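Local atomic coordinates of 2-keto-3-deoxygluconate kinase (Thermotoga maritima, PDB entry 2AFB), a protein that probably phosphorylates the sugar acid 2-keto-3-deoxygluconate, acting as a carbohydrate kinase of the pfkB (ribokinase) family. Residues 41-46 with 73-78; 253-258 with 277-282; 162-167 with 197-202; 146-149 with 154-157. All blocks are in the same frame, centred on the assembly; numbering follows the deposited sequence.

Contact 1 (41-46 with 73-78); sequences VTYGGA and GDAAAG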
loop_
_atom_site.group_PDB
_atom_site.type_symbol
_atom_site.label_atom_id
_atom_site.label_comp_id
_atom_site.label_asym_id
_atom_site.label_seq_id
_atom_site.Cartn_x
_atom_site.Cartn_y
_atom_site.Cartn_z
ATOM N N VAL A 41 -7.408 -3.185 8.900
ATOM C CA VAL A 41 -8.693 -3.690 9.341
ATOM C C VAL A 41 -8.531 -5.132 9.773
ATOM O O VAL A 41 -7.894 -5.903 9.110
ATOM C CB VAL A 41 -9.740 -3.685 8.194
ATOM C CG1 VAL A 41 -10.965 -4.516 8.547
ATOM C CG2 VAL A 41 -10.167 -2.252 7.895
ATOM N N THR A 42 -9.086 -5.440 10.928
ATOM C CA THR A 42 -9.287 -6.798 11.386
ATOM C C THR A 42 -10.428 -6.841 12.384
ATOM O O THR A 42 -11.060 -5.819 12.681
ATOM C CB THR A 42 -7.987 -7.467 11.927
ATOM O OG1 THR A 42 -8.192 -8.894 11.977
ATOM C CG2 THR A 42 -7.587 -6.930 13.325
ATOM N N TYR A 43 -10.761 -8.029 12.870
ATOM C CA TYR A 43 -11.884 -8.164 13.778
ATOM C C TYR A 43 -11.399 -8.972 14.970
ATOM O O TYR A 43 -10.749 -9.992 14.795
ATOM C CB TYR A 43 -13.103 -8.804 13.059
ATOM C CG TYR A 43 -13.612 -7.925 11.938
ATOM C CD1 TYR A 43 -13.081 -8.016 10.670
ATOM C CD2 TYR A 43 -14.620 -6.982 12.159
ATOM C CE1 TYR A 43 -13.500 -7.162 9.665
ATOM C CE2 TYR A 43 -15.052 -6.159 11.175
ATOM C CZ TYR A 43 -14.479 -6.226 9.934
ATOM O OH TYR A 43 -14.929 -5.385 8.945
ATOM N N GLY A 44 -11.698 -8.532 16.185
ATOM C CA GLY A 44 -11.394 -9.379 17.342
ATOM C C GLY A 44 -12.041 -9.005 18.638
ATOM O O GLY A 44 -12.798 -8.058 18.695
ATOM N N GLY A 45 -11.670 -9.706 19.693
ATOM C CA GLY A 45 -12.289 -9.536 21.030
ATOM C C GLY A 45 -11.870 -10.734 21.863
ATOM O O GLY A 45 -11.669 -11.802 21.317
ATOM N N ALA A 46 -11.780 -10.570 23.183
ATOM C CA ALA A 46 -11.170 -11.574 24.098
ATOM C C ALA A 46 -11.685 -13.010 23.857
ATOM O O ALA A 46 -10.911 -13.925 23.513
ATOM C CB ALA A 46 -11.416 -11.161 25.560
ATOM N N GLY A 73 -20.808 -6.214 10.353
ATOM C CA GLY A 73 -21.227 -7.483 10.971
ATOM C C GLY A 73 -21.005 -8.709 10.085
ATOM O O GLY A 73 -20.559 -9.779 10.566
ATOM N N ASP A 74 -21.330 -8.586 8.798
ATOM C CA ASP A 74 -21.040 -9.680 7.823
ATOM C C ASP A 74 -19.491 -10.014 7.773
ATOM O O ASP A 74 -19.059 -11.182 7.753
ATOM C CB ASP A 74 -21.462 -9.249 6.427
ATOM C CG ASP A 74 -22.994 -9.092 6.242
ATOM O OD1 ASP A 74 -23.798 -9.507 7.114
ATOM O OD2 ASP A 74 -23.393 -8.550 5.164
ATOM N N ALA A 75 -18.668 -8.978 7.743
ATOM C CA ALA A 75 -17.212 -9.140 7.645
ATOM C C ALA A 75 -16.665 -9.823 8.908
ATOM O O ALA A 75 -15.833 -10.690 8.834
ATOM C CB ALA A 75 -16.587 -7.772 7.469
ATOM N N ALA A 76 -17.129 -9.396 10.079
ATOM C CA ALA A 76 -16.701 -9.990 11.355
ATOM C C ALA A 76 -17.008 -11.477 11.406
ATOM O O ALA A 76 -16.158 -12.308 11.791
ATOM C CB ALA A 76 -17.363 -9.268 12.519
ATOM N N ALA A 77 -18.218 -11.814 10.962
ATOM C CA ALA A 77 -18.667 -13.196 10.877
ATOM C C ALA A 77 -17.840 -13.989 9.859
ATOM O O ALA A 77 -17.503 -15.160 10.060
ATOM C CB ALA A 77 -20.120 -13.226 10.482
ATOM N N GLY A 78 -17.524 -13.358 8.746
ATOM C CA GLY A 78 -16.769 -14.049 7.737
ATOM C C GLY A 78 -15.317 -14.221 8.180
ATOM O O GLY A 78 -14.728 -15.223 7.869
#
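Strand 38-44 runs up against the side of helix 71-82 so that the backbones come closest at Tyr-43 and Ala-76, whose CA atoms stand 5.7 Å apart. Tyr-43 alone bridges from the strand. With chi1 at -63° its CG lies anti to its own carbonyl carbon, and the ring is laid over the helix backbone, one face toward the peptide that joins Ala-75 to Ala-76. Ala-76 N sits over the centre of this face, 3.9 Å above its plane, and Ala-75 C lies nearer the rim. The two alanine methyls meet different parts of the ring: Ala-76 CB touches Tyr-43 CD2 at 3.6 Å, near the root of the side chain, whereas Ala-75 CB packs against the far end, 3.3 Å from Tyr-43 OH. Alanine suits both positions, because its short side chain lets a broad aromatic ring come down onto the helix backbone, and the ring provides enough surface to bury two methyls. No hydrogen bond joins the segments. Strand 38-44 belongs to the small four-stranded sheet, which probably corresponds to the lid of ribokinase-family enzymes, while helix 71-82 belongs to the larger alpha/beta part. Around the contact, Tyr-43 also packs on Leu-23 of strand 22-26 and on Leu-72 of its partner helix, Ala-76 meets Ile-97, and Val-41 pairs by backbone hydrogen bonds with a second subunit.

Contact 2 (253-258 with 277-282); sequences LRESIS and SNRYEI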
loop_
_atom_site.group_PDB
_atom_site.type_symbol
_atom_site.label_atom_id
_atom_site.label_comp_id
_atom_site.label_asym_id
_atom_site.label_seq_id
_atom_site.Cartn_x
_atom_site.Cartn_y
_atom_site.Cartn_z
ATOM N N LEU A 253 2.308 -14.084 33.276
ATOM C CA LEU A 253 3.369 -13.308 33.919
ATOM C C LEU A 253 4.166 -12.465 32.857
ATOM O O LEU A 253 5.147 -12.914 32.274
ATOM C CB LEU A 253 4.263 -14.258 34.685
ATOM C CG LEU A 253 3.601 -15.430 35.500
ATOM C CD1 LEU A 253 4.552 -16.610 35.749
ATOM C CD2 LEU A 253 3.117 -14.931 36.817
ATOM N N ARG A 254 3.710 -11.239 32.650
ATOM C CA ARG A 254 4.305 -10.307 31.704
ATOM C C ARG A 254 5.229 -9.373 32.431
ATOM O O ARG A 254 4.828 -8.781 33.430
ATOM C CB ARG A 254 3.222 -9.456 31.080
ATOM C CG ARG A 254 3.731 -8.569 29.979
ATOM C CD ARG A 254 2.610 -7.729 29.359
ATOM N NE ARG A 254 1.658 -8.486 28.532
ATOM C CZ ARG A 254 1.894 -9.029 27.318
ATOM N NH1 ARG A 254 3.110 -8.996 26.732
ATOM N NH2 ARG A 254 0.890 -9.643 26.679
ATOM N N GLU A 255 6.446 -9.198 31.916
ATOM C CA GLU A 255 7.354 -8.182 32.436
ATOM C C GLU A 255 7.569 -7.177 31.325
ATOM O O GLU A 255 8.256 -7.461 30.346
ATOM C CB GLU A 255 8.674 -8.795 32.878
ATOM C CG GLU A 255 8.520 -10.079 33.664
ATOM C CD GLU A 255 9.843 -10.826 33.860
ATOM O OE1 GLU A 255 10.899 -10.133 33.943
ATOM O OE2 GLU A 255 9.799 -12.090 33.923
ATOM N N SER A 256 6.957 -6.004 31.477
ATOM C CA SER A 256 6.835 -5.048 30.381
ATOM C C SER A 256 8.018 -4.074 30.319
ATOM O O SER A 256 7.895 -2.913 30.681
ATOM C CB SER A 256 5.483 -4.320 30.457
ATOM O OG SER A 256 4.995 -4.017 29.156
ATOM N N ILE A 257 9.143 -4.564 29.811
ATOM C CA ILE A 257 10.363 -3.758 29.624
ATOM C C ILE A 257 10.147 -2.482 28.749
ATOM O O ILE A 257 10.613 -1.386 29.116
ATOM C CB ILE A 257 11.549 -4.598 29.003
ATOM C CG1 ILE A 257 11.783 -5.931 29.753
ATOM C CG2 ILE A 257 12.837 -3.762 28.959
ATOM C CD1 ILE A 257 11.741 -5.829 31.292
ATOM N N SER A 258 9.477 -2.651 27.603
ATOM C CA SER A 258 8.990 -1.551 26.771
ATOM C C SER A 258 7.841 -2.078 25.921
ATOM O O SER A 258 7.384 -3.214 26.093
ATOM C CB SER A 258 10.119 -1.036 25.877
ATOM O OG SER A 258 10.512 -2.036 24.940
ATOM N N SER A 277 6.247 -22.309 33.235
ATOM C CA SER A 277 6.806 -22.507 31.907
ATOM C C SER A 277 8.191 -21.897 31.791
ATOM O O SER A 277 8.650 -21.174 32.651
ATOM C CB SER A 277 5.927 -21.839 30.853
ATOM O OG SER A 277 5.942 -20.407 30.958
ATOM N N ASN A 278 8.818 -22.148 30.665
ATOM C CA ASN A 278 9.917 -21.345 30.216
ATOM C C ASN A 278 9.495 -19.871 30.057
ATOM O O ASN A 278 8.340 -19.561 29.772
ATOM C CB ASN A 278 10.407 -21.913 28.893
ATOM C CG ASN A 278 11.730 -21.347 28.491
ATOM O OD1 ASN A 278 12.747 -21.570 29.162
ATOM N ND2 ASN A 278 11.735 -20.569 27.401
ATOM N N ARG A 279 10.454 -18.987 30.288
ATOM C CA ARG A 279 10.309 -17.562 30.184
ATOM C C ARG A 279 10.959 -17.064 28.897
ATOM O O ARG A 279 12.107 -17.312 28.640
ATOM C CB ARG A 279 10.986 -16.912 31.383
ATOM C CG ARG A 279 10.757 -15.395 31.488
ATOM C CD ARG A 279 11.142 -14.922 32.898
ATOM N NE ARG A 279 11.573 -13.527 32.982
ATOM C CZ ARG A 279 12.818 -13.086 32.766
ATOM N NH1 ARG A 279 13.804 -13.892 32.347
ATOM N NH2 ARG A 279 13.066 -11.788 32.919
ATOM N N TYR A 280 10.211 -16.328 28.104
ATOM C CA TYR A 280 10.672 -15.932 26.777
ATOM C C TYR A 280 10.920 -14.428 26.749
ATOM O O TYR A 280 10.175 -13.648 27.334
ATOM C CB TYR A 280 9.609 -16.284 25.731
ATOM C CG TYR A 280 9.280 -17.753 25.622
ATOM C CD1 TYR A 280 10.026 -18.585 24.784
ATOM C CD2 TYR A 280 8.223 -18.313 26.336
ATOM C CE1 TYR A 280 9.739 -19.952 24.660
ATOM C CE2 TYR A 280 7.917 -19.669 26.206
ATOM C CZ TYR A 280 8.693 -20.476 25.379
ATOM O OH TYR A 280 8.437 -21.790 25.261
ATOM N N GLU A 281 11.935 -14.020 26.023
ATOM C CA GLU A 281 12.123 -12.605 25.770
ATOM C C GLU A 281 11.604 -12.342 24.361
ATOM O O GLU A 281 12.048 -12.966 23.429
ATOM C CB GLU A 281 13.600 -12.251 25.905
ATOM C CG GLU A 281 13.882 -10.778 25.683
ATOM C CD GLU A 281 15.342 -10.476 25.666
ATOM O OE1 GLU A 281 15.965 -10.674 26.717
ATOM O OE2 GLU A 281 15.858 -10.057 24.607
ATOM N N ILE A 282 10.639 -11.461 24.207
ATOM C CA ILE A 282 9.926 -11.363 22.941
ATOM C C ILE A 282 10.128 -9.967 22.383
ATOM O O ILE A 282 9.884 -8.988 23.097
ATOM C CB ILE A 282 8.399 -11.577 23.172
ATOM C CG1 ILE A 282 8.176 -12.907 23.911
ATOM C CG2 ILE A 282 7.628 -11.488 21.850
ATOM C CD1 ILE A 282 6.716 -13.173 24.242
#
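Glu-255 and Arg-279 form a two-pronged salt bridge at the antiparallel margin of the large mixed sheet, reaching over strand 261-270, which lies between strand 248-255 and the interrupted strand 273-283. The two side chains cross at about a right angle, yet their flat ends are nearly aligned, with carboxylate and guanidinium planes only 25° apart. Arg-279 presents the side of its guanidinium that carries NE and NH2. Its chain is extended from CG to NE, with CG anti to the backbone N, which gives it the length to span the gap; Glu-255, likewise extended beyond CG, comes to meet it. Long charged residues suit this place, since the CA atoms of Glu-255 and Arg-279 are 10.1 Å apart. Between them, Tyr-263 exchanges backbone bonds with Glu-255 and packs against Arg-279. The bridge lies at the surface, where solvent probably weakens its attraction. The bond from Arg-279 NE to Glu-255 OE2 measures 2.5 Å, a very short value best read with caution. Its companion is more regular: Arg-279 NH2 reaches Glu-255 OE1 at 2.9 Å, almost straight at 171°, on the syn side of the oxygen but well out of the carboxylate plane.

Contact 3 (162-167 with 197-202); sequences ALKVAN and MEYVDV
Tyr-199 lies against one flank of helix 155-169, where it meets Leu-163, Lys-164 and Asn-167. The central interaction is a CH-pi contact: Leu-163 CB stands over one face of the Tyr-199 ring, 4.1 Å from its centroid and 20° off the normal, displaced toward the rim on the side of CG. Ordinary apolar packing continues from there. The branches of the leucine divide the work, Leu-163 CD1 approaching Tyr-199 CD2 and Leu-163 CD2 approaching Tyr-199 CB, each at 4.0 Å, so that the aliphatic side chain follows the ring from its face round to its root. A branched apolar residue fits this inner position, and Leu-163 also packs on Phe-144 and Val-173 of the neighbouring strands. These belong to successive beta-alpha-beta units of the Rossmann-like core: helix 155-169 connects strands 139-145 and 172-176, and the segment with Tyr-199 leads from helix 186-196 into strand 202-205. The outer contacts use the aliphatic parts of polar side chains. Lys-164 CG comes within 3.6 Å of Tyr-199 OH; its chain, extended beyond CG, crosses the tyrosine side chain at a slant. Asn-167, one helical turn beyond Leu-163, brings CB to the ring edge near Tyr-199 CD1, at 4.1 Å. Such residues suit a border where the carbons can cover an aromatic ring while the polar ends remain near the surface. Backbone bonds shape both sides: Leu-163 O accepts the N-H of Asn-167 at 2.9 Å while lying close to Tyr-199 CD1, and Val-200 N bonds to Met-197 O, closing the turn that carries the tyrosine.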
loop_
_atom_site.group_PDB
_atom_site.type_symbol
_atom_site.label_atom_id
_atom_site.label_comp_id
_atom_site.label_asym_id
_atom_site.label_seq_id
_atom_site.Cartn_x
_atom_site.Cartn_y
_atom_site.Cartn_z
ATOM N N ALA A 162 -26.481 -18.425 30.739
ATOM C CA ALA A 162 -25.544 -19.406 30.146
ATOM C C ALA A 162 -24.918 -20.324 31.197
ATOM O O ALA A 162 -24.733 -21.523 30.983
ATOM C CB ALA A 162 -24.407 -18.688 29.348
ATOM N N LEU A 163 -24.592 -19.760 32.338
ATOM C CA LEU A 163 -23.834 -20.502 33.336
ATOM C C LEU A 163 -24.728 -21.514 34.074
ATOM O O LEU A 163 -24.287 -22.585 34.492
ATOM C CB LEU A 163 -23.223 -19.523 34.323
ATOM C CG LEU A 163 -22.057 -18.694 33.840
ATOM C CD1 LEU A 163 -21.740 -17.553 34.824
ATOM C CD2 LEU A 163 -20.861 -19.601 33.637
ATOM N N LYS A 164 -25.987 -21.154 34.254
ATOM C CA LYS A 164 -26.945 -22.074 34.834
ATOM C C LYS A 164 -27.153 -23.272 33.928
ATOM O O LYS A 164 -27.193 -24.386 34.398
ATOM C CB LYS A 164 -28.273 -21.386 35.082
ATOM C CG LYS A 164 -28.254 -20.496 36.311
ATOM C CD LYS A 164 -29.641 -19.973 36.601
ATOM C CE LYS A 164 -29.652 -18.829 37.615
ATOM N NZ LYS A 164 -30.837 -17.925 37.359
ATOM N N VAL A 165 -27.297 -23.060 32.631
ATOM C CA VAL A 165 -27.375 -24.202 31.704
ATOM C C VAL A 165 -26.091 -25.041 31.645
ATOM O O VAL A 165 -26.121 -26.269 31.621
ATOM C CB VAL A 165 -27.716 -23.733 30.297
ATOM C CG1 VAL A 165 -27.713 -24.920 29.305
ATOM C CG2 VAL A 165 -29.090 -23.040 30.321
ATOM N N ALA A 166 -24.958 -24.379 31.577
ATOM C CA ALA A 166 -23.692 -25.076 31.623
ATOM C C ALA A 166 -23.681 -25.990 32.829
ATOM O O ALA A 166 -23.306 -27.128 32.736
ATOM C CB ALA A 166 -22.575 -24.082 31.729
ATOM N N ASN A 167 -24.094 -25.473 33.977
ATOM C CA ASN A 167 -24.065 -26.235 35.223
ATOM C C ASN A 167 -25.062 -27.369 35.182
ATOM O O ASN A 167 -24.762 -28.449 35.647
ATOM C CB ASN A 167 -24.377 -25.319 36.397
ATOM C CG ASN A 167 -24.382 -26.042 37.721
ATOM O OD1 ASN A 167 -23.374 -26.622 38.125
ATOM N ND2 ASN A 167 -25.500 -25.975 38.423
HETATM N N MSE A 197 -18.167 -17.041 40.335
HETATM C CA MSE A 197 -17.108 -18.011 40.577
HETATM C C MSE A 197 -17.667 -19.355 40.989
HETATM O O MSE A 197 -17.027 -20.349 40.704
HETATM C CB MSE A 197 -16.104 -17.515 41.618
HETATM C CG MSE A 197 -15.277 -16.332 41.186
HETATM SE SE MSE A 197 -14.316 -16.427 39.406
HETATM C CE MSE A 197 -15.561 -15.446 38.191
ATOM N N GLU A 198 -18.852 -19.393 41.621
ATOM C CA GLU A 198 -19.587 -20.662 41.944
ATOM C C GLU A 198 -19.717 -21.603 40.753
ATOM O O GLU A 198 -19.728 -22.822 40.907
ATOM C CB GLU A 198 -21.034 -20.394 42.415
ATOM C CG GLU A 198 -21.170 -19.634 43.728
ATOM N N TYR A 199 -19.842 -21.026 39.565
ATOM C CA TYR A 199 -19.971 -21.788 38.327
ATOM C C TYR A 199 -18.657 -22.076 37.609
ATOM O O TYR A 199 -18.665 -22.795 36.633
ATOM C CB TYR A 199 -20.846 -21.023 37.347
ATOM C CG TYR A 199 -22.233 -20.738 37.839
ATOM C CD1 TYR A 199 -23.187 -21.739 37.890
ATOM C CD2 TYR A 199 -22.606 -19.450 38.221
ATOM C CE1 TYR A 199 -24.498 -21.474 38.333
ATOM C CE2 TYR A 199 -23.908 -19.167 38.651
ATOM C CZ TYR A 199 -24.851 -20.181 38.707
ATOM O OH TYR A 199 -26.147 -19.901 39.148
ATOM N N VAL A 200 -17.544 -21.512 38.069
ATOM C CA VAL A 200 -16.300 -21.560 37.298
ATOM C C VAL A 200 -15.398 -22.681 37.775
ATOM O O VAL A 200 -15.138 -22.786 38.966
ATOM C CB VAL A 200 -15.545 -20.221 37.393
ATOM C CG1 VAL A 200 -14.178 -20.299 36.716
ATOM C CG2 VAL A 200 -16.386 -19.090 36.768
ATOM N N ASP A 201 -14.901 -23.488 36.844
ATOM C CA ASP A 201 -13.973 -24.613 37.157
ATOM C C ASP A 201 -12.474 -24.284 36.961
ATOM O O ASP A 201 -11.604 -24.774 37.678
ATOM C CB ASP A 201 -14.334 -25.823 36.271
ATOM C CG ASP A 201 -15.798 -26.233 36.415
ATOM O OD1 ASP A 201 -16.189 -26.627 37.534
ATOM O OD2 ASP A 201 -16.569 -26.120 35.433
ATOM N N VAL A 202 -12.205 -23.448 35.970
ATOM C CA VAL A 202 -10.855 -23.081 35.542
ATOM C C VAL A 202 -10.768 -21.551 35.497
ATOM O O VAL A 202 -11.514 -20.914 34.749
ATOM C CB VAL A 202 -10.596 -23.628 34.144
ATOM C CG1 VAL A 202 -9.179 -23.188 33.648
ATOM C CG2 VAL A 202 -10.801 -25.156 34.128
#

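Contact 4 (146-149 with 154-157); sequences GITP and ELPL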
loop_
_atom_site.group_PDB
_atom_site.type_symbol
_atom_site.label_atom_id
_atom_site.label_comp_id
_atom_site.label_asym_id
_atom_site.label_seq_id
_atom_site.Cartn_x
_atom_site.Cartn_y
_atom_site.Cartn_z
ATOM N N GLY A 146 -14.301 -11.438 32.056
ATOM C CA GLY A 146 -14.840 -10.290 32.836
ATOM C C GLY A 146 -15.020 -8.968 32.070
ATOM O O GLY A 146 -15.564 -7.979 32.581
ATOM N N ILE A 147 -14.556 -8.932 30.834
ATOM C CA ILE A 147 -14.811 -7.793 29.987
ATOM C C ILE A 147 -16.301 -7.677 29.693
ATOM O O ILE A 147 -16.814 -6.571 29.558
ATOM C CB ILE A 147 -14.022 -7.915 28.676
ATOM C CG1 ILE A 147 -12.578 -7.487 28.924
ATOM C CG2 ILE A 147 -14.618 -7.034 27.585
ATOM C CD1 ILE A 147 -11.621 -8.135 28.019
ATOM N N THR A 148 -17.003 -8.801 29.606
ATOM C CA THR A 148 -18.381 -8.808 29.098
ATOM C C THR A 148 -19.528 -8.284 30.000
ATOM O O THR A 148 -20.354 -7.531 29.556
ATOM C CB THR A 148 -18.704 -10.213 28.592
ATOM O OG1 THR A 148 -17.741 -10.529 27.589
ATOM C CG2 THR A 148 -20.072 -10.239 27.948
ATOM N N PRO A 149 -19.592 -8.701 31.273
ATOM C CA PRO A 149 -20.703 -8.236 32.084
ATOM C C PRO A 149 -20.927 -6.719 32.045
ATOM O O PRO A 149 -22.060 -6.287 31.888
ATOM C CB PRO A 149 -20.341 -8.728 33.502
ATOM C CG PRO A 149 -19.546 -9.989 33.252
ATOM C CD PRO A 149 -18.716 -9.633 32.008
ATOM N N GLU A 154 -28.178 -6.039 30.056
ATOM C CA GLU A 154 -28.628 -7.401 30.255
ATOM C C GLU A 154 -27.475 -8.373 30.270
ATOM O O GLU A 154 -27.678 -9.562 30.443
ATOM C CB GLU A 154 -29.573 -7.822 29.121
ATOM C CG GLU A 154 -30.816 -6.953 28.963
ATOM C CD GLU A 154 -31.672 -6.970 30.195
ATOM O OE1 GLU A 154 -32.237 -8.045 30.548
ATOM O OE2 GLU A 154 -31.741 -5.901 30.828
ATOM N N LEU A 155 -26.259 -7.914 30.050
ATOM C CA LEU A 155 -25.201 -8.892 29.815
ATOM C C LEU A 155 -24.916 -9.777 31.045
ATOM O O LEU A 155 -24.653 -10.967 30.896
ATOM C CB LEU A 155 -23.956 -8.235 29.239
ATOM C CG LEU A 155 -24.195 -8.029 27.723
ATOM C CD1 LEU A 155 -23.474 -6.847 27.211
ATOM C CD2 LEU A 155 -23.781 -9.284 26.924
ATOM N N PRO A 156 -24.982 -9.202 32.260
ATOM C CA PRO A 156 -24.787 -10.068 33.433
ATOM C C PRO A 156 -25.858 -11.130 33.558
ATOM O O PRO A 156 -25.565 -12.244 33.929
ATOM C CB PRO A 156 -24.812 -9.086 34.598
ATOM C CG PRO A 156 -24.377 -7.766 33.983
ATOM C CD PRO A 156 -25.090 -7.783 32.641
ATOM N N LEU A 157 -27.093 -10.787 33.218
ATOM C CA LEU A 157 -28.155 -11.758 33.238
ATOM C C LEU A 157 -27.999 -12.784 32.132
ATOM O O LEU A 157 -28.304 -13.944 32.338
ATOM C CB LEU A 157 -29.522 -11.081 33.165
ATOM C CG LEU A 157 -29.962 -10.212 34.348
ATOM C CD1 LEU A 157 -31.429 -9.802 34.180
ATOM C CD2 LEU A 157 -29.804 -10.919 35.699
#
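Leu-155 faces the turn at Thr-148 and Pro-149 from the start of helix 155-169, and its side chain can be followed outward atom by atom. Leu-155 CB is received by two backbone oxygens, lying 3.7 Å from Thr-148 O and 3.8 Å from Pro-149 O. With chi1 at -80°, CG is anti to the carbonyl carbon of Leu-155 and carries the two methyls on toward Thr-148. There Leu-155 CD1 comes within 4.0 Å of Thr-148 O, while Leu-155 CD2 meets the methyl Thr-148 CG2, the two side chains crossing at about a right angle. Threonine suits this junction because its two branches serve different partners: CG2 packs on the leucine, and OG1 hydrogen-bonds to Glu-47. Next along the helix, Pro-156 sets its ring against Pro-149, with Pro-156 CG and CD both 3.5 Å from Pro-149 O. The rings themselves touch more lightly, Pro-149 CB to Pro-156 CG at 4.2 Å. A proline is well placed in the first turn of a helix, where its nitrogen owes no hydrogen bond to an earlier carbonyl. The segments thus fold the link between strand 139-145 and helix 155-169 back on itself, part of a beta-alpha-beta crossover. On the surrounding sides, Leu-155 and Thr-148 share Phe-18 of strand 14-18, and Pro-149 packs on Leu-159 and on Val-192 and Met-193 of helix 186-196.

Contacts 3 and 4 share helix 155-169: contact 4 involves its first turn and contact 3 a flank farther along, with centres 14 Å apart. Contact 1 reaches contact 4 directly, Ala-46 CB touching Ile-147 CD1 at 3.9 Å, their centres 20 Å apart. A bound nickel ion lies about 5 Å from the Tyr-43 side chain of contact 1; no catalytic role is implied. Contact 2 lies across the chain's centre from contacts 3 and 4, about 32 and 31 Å between centres. In ribokinase-family kinases the sugar binds between lid and large domain, so the junction of contacts 1 and 4 probably lies near that cleft; contact 2, a surface salt bridge, and contact 3, side-chain packing, lie elsewhere.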